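Local coordinates for protein tyrosine--tRNA ligase, mitochondrial (Emericella nidulans, PDB 5IHX) that probably catalyses the ATP-dependent attachment of L-tyrosine to tRNA(Tyr), as a class I aminoacyl-tRNA synthetase, releasing AMP and diphosphate, at residues F310-F315 with Y361-L366; R326-F331 with Q356-Y361. One frame throughout, in Å; residues are numbered along the deposited sequence.

Contact 1: residues F310-F315 with Y361-L366; sequences FELYQF and YEFVEL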
ATOM      1  N   PHE A 310      16.533   5.785  40.912  1.00 34.10           N
ATOM      2  CA  PHE A 310      17.857   6.136  41.402  1.00 28.72           C
ATOM      3  C   PHE A 310      18.836   6.268  40.240  1.00 33.85           C
ATOM      4  O   PHE A 310      19.638   7.200  40.178  1.00 31.85           O
ATOM      5  CB  PHE A 310      18.350   5.076  42.394  1.00 36.20           C
ATOM      6  CG  PHE A 310      19.669   5.405  43.030  1.00 40.96           C
ATOM      7  CD1 PHE A 310      20.836   4.804  42.588  1.00 51.07           C
ATOM      8  CD2 PHE A 310      19.744   6.327  44.061  1.00 52.36           C
ATOM      9  CE1 PHE A 310      22.052   5.108  43.171  1.00 53.28           C
ATOM     10  CE2 PHE A 310      20.958   6.634  44.649  1.00 45.51           C
ATOM     11  CZ  PHE A 310      22.112   6.025  44.203  1.00 41.19           C
ATOM     12  N   GLU A 311      18.757   5.317  39.319  1.00 40.54           N
ATOM     13  CA  GLU A 311      19.625   5.279  38.149  1.00 39.40           C
ATOM     14  C   GLU A 311      19.296   6.362  37.123  1.00 30.35           C
ATOM     15  O   GLU A 311      20.184   6.860  36.434  1.00 29.72           O
ATOM     16  CB  GLU A 311      19.537   3.897  37.519  1.00 40.14           C
ATOM     17  CG  GLU A 311      20.289   2.854  38.315  1.00 66.35           C
ATOM     18  CD  GLU A 311      19.697   1.461  38.188  1.00114.75           C
ATOM     19  OE1 GLU A 311      18.456   1.350  38.197  1.00118.50           O
ATOM     20  OE2 GLU A 311      20.465   0.486  38.045  1.00135.49           O
ATOM     21  N   LEU A 312      18.024   6.733  37.028  1.00 32.14           N
ATOM     22  CA  LEU A 312      17.629   7.828  36.152  1.00 28.34           C
ATOM     23  C   LEU A 312      18.217   9.110  36.718  1.00 29.70           C
ATOM     24  O   LEU A 312      18.686   9.980  35.983  1.00 30.53           O
ATOM     25  CB  LEU A 312      16.105   7.928  36.041  1.00 32.73           C
ATOM     26  CG  LEU A 312      15.497   8.933  35.050  1.00 42.48           C
ATOM     27  CD1 LEU A 312      16.385   9.177  33.839  1.00 45.93           C
ATOM     28  CD2 LEU A 312      14.133   8.458  34.585  1.00 84.66           C
ATOM     29  N   TYR A 313      18.208   9.210  38.040  1.00 33.45           N
ATOM     30  CA  TYR A 313      18.789  10.355  38.721  1.00 31.84           C
ATOM     31  C   TYR A 313      20.289  10.414  38.450  1.00 36.54           C
ATOM     32  O   TYR A 313      20.820  11.466  38.103  1.00 30.39           O
ATOM     33  CB  TYR A 313      18.519  10.281  40.223  1.00 28.99           C
ATOM     34  CG  TYR A 313      18.847  11.552  40.966  1.00 29.68           C
ATOM     35  CD1 TYR A 313      20.089  11.734  41.561  1.00 31.85           C
ATOM     36  CD2 TYR A 313      17.914  12.571  41.076  1.00 24.11           C
ATOM     37  CE1 TYR A 313      20.390  12.897  42.246  1.00 29.14           C
ATOM     38  CE2 TYR A 313      18.204  13.738  41.754  1.00 27.09           C
ATOM     39  CZ  TYR A 313      19.446  13.898  42.337  1.00 31.52           C
ATOM     40  OH  TYR A 313      19.746  15.057  43.020  1.00 36.70           O
ATOM     41  N   GLN A 314      20.964   9.277  38.615  1.00 31.01           N
ATOM     42  CA  GLN A 314      22.401   9.192  38.363  1.00 30.46           C
ATOM     43  C   GLN A 314      22.761   9.629  36.943  1.00 31.82           C
ATOM     44  O   GLN A 314      23.737  10.342  36.732  1.00 34.54           O
ATOM     45  CB  GLN A 314      22.924   7.774  38.608  1.00 33.17           C
ATOM     46  CG  GLN A 314      23.100   7.434  40.078  1.00 57.91           C
ATOM     47  CD  GLN A 314      23.705   6.059  40.293  1.00 71.81           C
ATOM     48  OE1 GLN A 314      23.212   5.059  39.770  1.00 80.23           O
ATOM     49  NE2 GLN A 314      24.783   6.006  41.067  1.00 70.49           N
ATOM     50  N   PHE A 315      21.990   9.169  35.967  1.00 33.55           N
ATOM     51  CA  PHE A 315      22.266   9.505  34.579  1.00 31.06           C
ATOM     52  C   PHE A 315      22.335  11.016  34.383  1.00 34.74           C
ATOM     53  O   PHE A 315      23.239  11.524  33.719  1.00 31.76           O
ATOM     54  CB  PHE A 315      21.210   8.905  33.653  1.00 29.38           C
ATOM     55  CG  PHE A 315      21.337   9.353  32.226  1.00 32.40           C
ATOM     56  CD1 PHE A 315      20.462  10.286  31.694  1.00 34.90           C
ATOM     57  CD2 PHE A 315      22.338   8.840  31.415  1.00 32.59           C
ATOM     58  CE1 PHE A 315      20.580  10.695  30.378  1.00 39.20           C
ATOM     59  CE2 PHE A 315      22.463   9.248  30.101  1.00 37.31           C
ATOM     60  CZ  PHE A 315      21.583  10.176  29.581  1.00 36.90           C
ATOM     61  N   TYR A 361      16.742  16.229  39.627  1.00 28.71           N
ATOM     62  CA  TYR A 361      15.574  16.265  40.495  1.00 25.55           C
ATOM     63  C   TYR A 361      14.314  16.581  39.702  1.00 27.32           C
ATOM     64  O   TYR A 361      13.307  15.881  39.816  1.00 27.78           O
ATOM     65  CB  TYR A 361      15.759  17.298  41.611  1.00 26.88           C
ATOM     66  CG  TYR A 361      14.598  17.342  42.582  1.00 28.35           C
ATOM     67  CD1 TYR A 361      14.620  16.602  43.755  1.00 39.89           C
ATOM     68  CD2 TYR A 361      13.475  18.116  42.317  1.00 26.98           C
ATOM     69  CE1 TYR A 361      13.559  16.635  44.641  1.00 43.64           C
ATOM     70  CE2 TYR A 361      12.411  18.156  43.193  1.00 33.65           C
ATOM     71  CZ  TYR A 361      12.457  17.413  44.353  1.00 40.84           C
ATOM     72  OH  TYR A 361      11.396  17.451  45.228  1.00 41.52           O
ATOM     73  N   GLU A 362      14.377  17.642  38.904  1.00 24.01           N
ATOM     74  CA  GLU A 362      13.229  18.081  38.123  1.00 26.57           C
ATOM     75  C   GLU A 362      12.712  16.989  37.197  1.00 25.47           C
ATOM     76  O   GLU A 362      11.509  16.739  37.136  1.00 28.66           O
ATOM     77  CB  GLU A 362      13.584  19.325  37.307  1.00 27.84           C
ATOM     78  CG  GLU A 362      13.679  20.597  38.134  1.00 26.74           C
ATOM     79  CD  GLU A 362      12.343  21.000  38.731  1.00 41.08           C
ATOM     80  OE1 GLU A 362      12.317  21.398  39.915  1.00 43.12           O
ATOM     81  OE2 GLU A 362      11.320  20.924  38.014  1.00 34.75           O
ATOM     82  N   PHE A 363      13.617  16.333  36.480  1.00 24.34           N
ATOM     83  CA  PHE A 363      13.196  15.349  35.495  1.00 27.91           C
ATOM     84  C   PHE A 363      12.657  14.094  36.166  1.00 26.76           C
ATOM     85  O   PHE A 363      11.708  13.483  35.674  1.00 28.95           O
ATOM     86  CB  PHE A 363      14.341  14.983  34.553  1.00 30.70           C
ATOM     87  CG  PHE A 363      13.904  14.142  33.390  1.00 31.19           C
ATOM     88  CD1 PHE A 363      13.283  14.723  32.299  1.00 37.95           C
ATOM     89  CD2 PHE A 363      14.089  12.771  33.398  1.00 29.20           C
ATOM     90  CE1 PHE A 363      12.868  13.953  31.230  1.00 41.31           C
ATOM     91  CE2 PHE A 363      13.677  11.998  32.334  1.00 31.71           C
ATOM     92  CZ  PHE A 363      13.066  12.589  31.250  1.00 36.16           C
ATOM     93  N   VAL A 364      13.254  13.705  37.288  1.00 27.31           N
ATOM     94  CA  VAL A 364      12.754  12.555  38.033  1.00 21.80           C
ATOM     95  C   VAL A 364      11.367  12.872  38.586  1.00 26.83           C
ATOM     96  O   VAL A 364      10.488  12.016  38.586  1.00 28.28           O
ATOM     97  CB  VAL A 364      13.710  12.143  39.171  1.00 24.83           C
ATOM     98  CG1 VAL A 364      13.025  11.178  40.144  1.00 29.78           C
ATOM     99  CG2 VAL A 364      14.960  11.497  38.600  1.00 31.43           C
ATOM    100  N   GLU A 365      11.167  14.102  39.052  1.00 29.00           N
ATOM    101  CA  GLU A 365       9.855  14.496  39.551  1.00 30.16           C
ATOM    102  C   GLU A 365       8.821  14.446  38.433  1.00 26.01           C
ATOM    103  O   GLU A 365       7.707  13.961  38.638  1.00 30.89           O
ATOM    104  CB  GLU A 365       9.884  15.894  40.170  1.00 24.51           C
ATOM    105  CG  GLU A 365       8.507  16.344  40.657  1.00 33.54           C
ATOM    106  CD  GLU A 365       8.543  17.639  41.449  1.00 39.01           C
ATOM    107  OE1 GLU A 365       9.625  18.253  41.552  1.00 45.20           O
ATOM    108  OE2 GLU A 365       7.481  18.038  41.973  1.00 43.71           O
ATOM    109  N   LEU A 366       9.187  14.952  37.259  1.00 29.10           N
ATOM    110  CA  LEU A 366       8.292  14.925  36.105  1.00 27.39           C
ATOM    111  C   LEU A 366       7.868  13.500  35.777  1.00 25.85           C
ATOM    112  O   LEU A 366       6.685  13.221  35.638  1.00 31.52           O
ATOM    113  CB  LEU A 366       8.957  15.563  34.881  1.00 23.08           C
ATOM    114  CG  LEU A 366       8.264  15.332  33.528  1.00 30.98           C
ATOM    115  CD1 LEU A 366       6.834  15.866  33.522  1.00 20.93           C
ATOM    116  CD2 LEU A 366       9.072  15.955  32.397  1.00 29.57           C
TER

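Contact 2: residues R326-F331 with Q356-Y361; sequences RYLKMF and QHALAY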
ATOM      1  N   ARG A 326      22.041  23.826  29.021  1.00 29.30           N
ATOM      2  CA  ARG A 326      21.106  23.599  27.930  1.00 25.35           C
ATOM      3  C   ARG A 326      20.094  22.525  28.323  1.00 28.14           C
ATOM      4  O   ARG A 326      18.910  22.640  28.005  1.00 26.34           O
ATOM      5  CB  ARG A 326      21.831  23.202  26.643  1.00 36.03           C
ATOM      6  CG  ARG A 326      20.862  22.834  25.532  1.00 49.01           C
ATOM      7  CD  ARG A 326      21.359  23.234  24.159  1.00 63.52           C
ATOM      8  NE  ARG A 326      20.271  23.215  23.184  1.00 64.91           N
ATOM      9  CZ  ARG A 326      20.372  23.651  21.932  1.00 56.82           C
ATOM     10  NH1 ARG A 326      21.519  24.146  21.485  1.00 61.73           N
ATOM     11  NH2 ARG A 326      19.321  23.595  21.127  1.00 43.41           N
ATOM     12  N   TYR A 327      20.554  21.488  29.020  1.00 27.29           N
ATOM     13  CA  TYR A 327      19.656  20.415  29.450  1.00 30.07           C
ATOM     14  C   TYR A 327      18.603  20.929  30.429  1.00 27.99           C
ATOM     15  O   TYR A 327      17.449  20.505  30.379  1.00 29.86           O
ATOM     16  CB  TYR A 327      20.434  19.267  30.094  1.00 28.33           C
ATOM     17  CG  TYR A 327      21.092  18.323  29.111  1.00 30.30           C
ATOM     18  CD1 TYR A 327      21.400  18.727  27.817  1.00 37.85           C
ATOM     19  CD2 TYR A 327      21.388  17.016  29.475  1.00 33.96           C
ATOM     20  CE1 TYR A 327      21.999  17.860  26.920  1.00 40.75           C
ATOM     21  CE2 TYR A 327      21.983  16.142  28.587  1.00 38.92           C
ATOM     22  CZ  TYR A 327      22.287  16.568  27.311  1.00 44.59           C
ATOM     23  OH  TYR A 327      22.881  15.699  26.424  1.00 54.90           O
ATOM     24  N   LEU A 328      18.997  21.836  31.319  1.00 25.14           N
ATOM     25  CA  LEU A 328      18.047  22.451  32.242  1.00 25.11           C
ATOM     26  C   LEU A 328      16.923  23.134  31.469  1.00 29.79           C
ATOM     27  O   LEU A 328      15.759  23.087  31.869  1.00 27.67           O
ATOM     28  CB  LEU A 328      18.746  23.463  33.156  1.00 23.60           C
ATOM     29  CG  LEU A 328      19.497  22.901  34.369  1.00 27.22           C
ATOM     30  CD1 LEU A 328      20.363  23.976  35.009  1.00 26.76           C
ATOM     31  CD2 LEU A 328      18.525  22.334  35.391  1.00 26.91           C
ATOM     32  N   LYS A 329      17.278  23.762  30.354  1.00 26.86           N
ATOM     33  CA  LYS A 329      16.301  24.466  29.533  1.00 27.64           C
ATOM     34  C   LYS A 329      15.412  23.504  28.746  1.00 25.22           C
ATOM     35  O   LYS A 329      14.220  23.757  28.573  1.00 28.24           O
ATOM     36  CB  LYS A 329      17.010  25.426  28.576  1.00 25.84           C
ATOM     37  CG  LYS A 329      17.718  26.573  29.274  1.00 32.12           C
ATOM     38  CD  LYS A 329      18.582  27.370  28.313  1.00 35.08           C
ATOM     39  CE  LYS A 329      19.223  28.564  29.004  1.00 42.79           C
ATOM     40  NZ  LYS A 329      20.179  29.279  28.113  1.00 45.82           N
ATOM     41  N   MET A 330      15.988  22.400  28.279  1.00 23.02           N
ATOM     42  CA  MET A 330      15.267  21.471  27.414  1.00 27.89           C
ATOM     43  C   MET A 330      14.437  20.445  28.192  1.00 30.33           C
ATOM     44  O   MET A 330      13.376  20.024  27.723  1.00 29.82           O
ATOM     45  CB  MET A 330      16.246  20.738  26.486  1.00 26.26           C
ATOM     46  CG  MET A 330      16.957  21.643  25.485  1.00 26.50           C
ATOM     47  SD  MET A 330      17.874  20.749  24.206  1.00 35.08           S
ATOM     48  CE  MET A 330      18.869  19.631  25.187  1.00 29.63           C
ATOM     49  N   PHE A 331      14.921  20.032  29.364  1.00 25.54           N
ATOM     50  CA  PHE A 331      14.305  18.925  30.102  1.00 28.77           C
ATOM     51  C   PHE A 331      13.471  19.332  31.324  1.00 27.92           C
ATOM     52  O   PHE A 331      12.931  18.466  32.008  1.00 30.66           O
ATOM     53  CB  PHE A 331      15.386  17.940  30.559  1.00 27.44           C
ATOM     54  CG  PHE A 331      15.929  17.078  29.457  1.00 33.50           C
ATOM     55  CD1 PHE A 331      15.178  16.029  28.952  1.00 29.58           C
ATOM     56  CD2 PHE A 331      17.193  17.304  28.935  1.00 26.65           C
ATOM     57  CE1 PHE A 331      15.673  15.226  27.943  1.00 33.87           C
ATOM     58  CE2 PHE A 331      17.693  16.503  27.926  1.00 30.36           C
ATOM     59  CZ  PHE A 331      16.931  15.462  27.429  1.00 31.33           C
ATOM     60  N   GLN A 356      23.534  20.075  37.938  1.00 28.52           N
ATOM     61  CA  GLN A 356      23.204  18.702  37.576  1.00 28.04           C
ATOM     62  C   GLN A 356      22.159  18.100  38.514  1.00 38.25           C
ATOM     63  O   GLN A 356      21.278  17.358  38.072  1.00 26.47           O
ATOM     64  CB  GLN A 356      24.463  17.831  37.581  1.00 30.70           C
ATOM     65  CG  GLN A 356      25.350  17.976  36.352  1.00 31.94           C
ATOM     66  CD  GLN A 356      26.389  19.074  36.482  1.00 26.49           C
ATOM     67  OE1 GLN A 356      26.392  19.834  37.447  1.00 28.10           O
ATOM     68  NE2 GLN A 356      27.288  19.153  35.507  1.00 29.34           N
ATOM     69  N   HIS A 357      22.254  18.423  39.802  1.00 26.64           N
ATOM     70  CA  HIS A 357      21.303  17.915  40.788  1.00 23.29           C
ATOM     71  C   HIS A 357      19.915  18.515  40.585  1.00 24.03           C
ATOM     72  O   HIS A 357      18.910  17.823  40.717  1.00 28.13           O
ATOM     73  CB  HIS A 357      21.794  18.199  42.211  1.00 31.83           C
ATOM     74  CG  HIS A 357      22.792  17.205  42.715  1.00 27.69           C
ATOM     75  ND1 HIS A 357      22.464  15.890  42.978  1.00 34.25           N
ATOM     76  CD2 HIS A 357      24.108  17.324  43.005  1.00 30.24           C
ATOM     77  CE1 HIS A 357      23.534  15.247  43.401  1.00 30.21           C
ATOM     78  NE2 HIS A 357      24.549  16.096  43.430  1.00 33.14           N
ATOM     79  N   ALA A 358      19.864  19.805  40.266  1.00 23.80           N
ATOM     80  CA  ALA A 358      18.595  20.466  39.983  1.00 24.27           C
ATOM     81  C   ALA A 358      17.951  19.854  38.739  1.00 26.42           C
ATOM     82  O   ALA A 358      16.736  19.668  38.687  1.00 27.49           O
ATOM     83  CB  ALA A 358      18.800  21.957  39.800  1.00 25.63           C
ATOM     84  N   LEU A 359      18.776  19.540  37.747  1.00 30.17           N
ATOM     85  CA  LEU A 359      18.303  18.926  36.510  1.00 27.38           C
ATOM     86  C   LEU A 359      17.753  17.532  36.779  1.00 27.65           C
ATOM     87  O   LEU A 359      16.665  17.182  36.322  1.00 26.65           O
ATOM     88  CB  LEU A 359      19.435  18.848  35.484  1.00 23.75           C
ATOM     89  CG  LEU A 359      19.201  17.969  34.250  1.00 21.99           C
ATOM     90  CD1 LEU A 359      18.064  18.507  33.401  1.00 23.32           C
ATOM     91  CD2 LEU A 359      20.479  17.844  33.433  1.00 30.28           C
ATOM     92  N   ALA A 360      18.520  16.739  37.521  1.00 26.92           N
ATOM     93  CA  ALA A 360      18.134  15.370  37.837  1.00 22.22           C
ATOM     94  C   ALA A 360      16.846  15.336  38.649  1.00 27.94           C
ATOM     95  O   ALA A 360      15.963  14.519  38.394  1.00 21.58           O
ATOM     96  CB  ALA A 360      19.254  14.670  38.593  1.00 25.95           C
ATOM     97  N   TYR A 361      16.742  16.229  39.627  1.00 28.71           N
ATOM     98  CA  TYR A 361      15.574  16.265  40.495  1.00 25.55           C
ATOM     99  C   TYR A 361      14.314  16.581  39.702  1.00 27.32           C
ATOM    100  O   TYR A 361      13.307  15.881  39.816  1.00 27.78           O
ATOM    101  CB  TYR A 361      15.759  17.298  41.611  1.00 26.88           C
ATOM    102  CG  TYR A 361      14.598  17.342  42.582  1.00 28.35           C
ATOM    103  CD1 TYR A 361      14.620  16.602  43.755  1.00 39.89           C
ATOM    104  CD2 TYR A 361      13.475  18.116  42.317  1.00 26.98           C
ATOM    105  CE1 TYR A 361      13.559  16.635  44.641  1.00 43.64           C
ATOM    106  CE2 TYR A 361      12.411  18.156  43.193  1.00 33.65           C
ATOM    107  CZ  TYR A 361      12.457  17.413  44.353  1.00 40.84           C
ATOM    108  OH  TYR A 361      11.396  17.451  45.228  1.00 41.52           O
TER

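Contact 1: residues F310-F315 with Y361-L366
In the helical region that follows the Rossmann-fold catalytic core of this class I synthetase, Leu312 and Tyr313 of helix 309-317 pack against Tyr361, Phe363 and Val364 of helix 354-368. Segments 310-315 and 361-366 run roughly antiparallel, their local axes at 146° and 9.3 Å apart at closest approach.

Val364 occupies the middle of the interface. Its CG2 branch, which lies anti to the carbonyl carbon and beside the backbone N, points into the other helix and comes 4.0 Å from Tyr313 CA. The same methyl meets the Tyr313 ring at its edge, near the ring plane, with CD2 at 4.0 Å. With CG anti to the backbone N (chi1 -169°), the Tyr313 ring slants across toward the start of 361-366, bringing CE2 to 3.6 Å from Tyr361 N. That amide already donates to His357 O inside its own helix, so its approach to the ring is one of packing. On another side of Val364, Leu312 and Phe363 cross at about a right angle, with Leu312 CD1 4.2 Å from Phe363 CE2.

Phe316 meets the Phe363 ring, while Val376 and Ser377 of helix 370-383 touch Tyr313. The phenol oxygens find partners outside the two segments: Tyr313 OH probably hydrogen-bonds to His357, an earlier residue of helix 354-368, and Tyr361 OH hydrogen-bonds to Asp374.

Between the two segments the contact is therefore held by van der Waals contact of branched aliphatic and aromatic carbons, whereas the hydrogen bond of Tyr313 OH to His357 probably helps fix the position of this buried side chain's far end.

Contact 2: residues R326-F331 with Q356-Y361
Leu359 reaches from helix 354-368 against Tyr327, Leu328 and Phe331 of helix 321-331, and it makes most of what 356-361 contributes to the interface. With CG anti to the backbone N (chi1 167°), it presents its two methyls to different parts of the opposing turn. CD2 comes to the edge of the Tyr327 ring, near the ring plane, and lies 3.6 Å from Tyr327 CB. CD1 instead meets backbone and the next turn: Tyr327 O is 3.7 Å from Leu359 CD1, and Phe331 CB is 3.9 Å from the same methyl.

Leu328 approaches from the other helix and crosses Leu359 at a slant. Its chi1 of -81° sets CG beside the backbone N, and the CD2 branch is carried over the base of its partner, 3.6 Å from both Leu359 CA and Leu359 CB. Leu328 thus uses one methyl against the base of Leu359, whose own methyls are turned to Tyr327 and Phe331. Leu328 CD2 also reaches the methyl of Ala358, more loosely, at 4.4 Å.

Tyr327 and Phe331, one turn apart, offer Leu359 their CB atoms while the far ends of both rings lead away. Phe331 CE2 lies over one face of the Tyr327 ring, 4.0 Å above its plane and offset toward the rim, and Phe316 meets Phe331 edge-to-face. Helix 336-348 joins the pair in sequence and touches both sides, Ile339 against Leu328 and Ile342 against Ala358.

The segments 326-331 and 356-361 run nearly parallel, 17° apart in direction; their helices, linked through a third that packs on both, form a compact helical bundle in the region after the Rossmann core, the part that in related tyrosyl-tRNA synthetases contributes to anticodon recognition.

Contacts 1 and 2 use successive turns of helix 354-368 and share Tyr361; their centres are about 9 Å apart. Helices 309-317 and 321-331 follow each other in the chain and both pack on this one helix, the first running against it and the second nearly along it. Tyr313 joins the two sites directly: its OH is 2.8 Å from His357 ND1, a probable hydrogen bond, and its CE2 packs 3.5 Å from Ala360 CB. Phe363 CD1 also lies 3.8 Å from Phe331 O. Neither contact includes a residue of the tyrosine pocket; both lie instead in the helical region that follows the catalytic core in this C-terminally truncated construct.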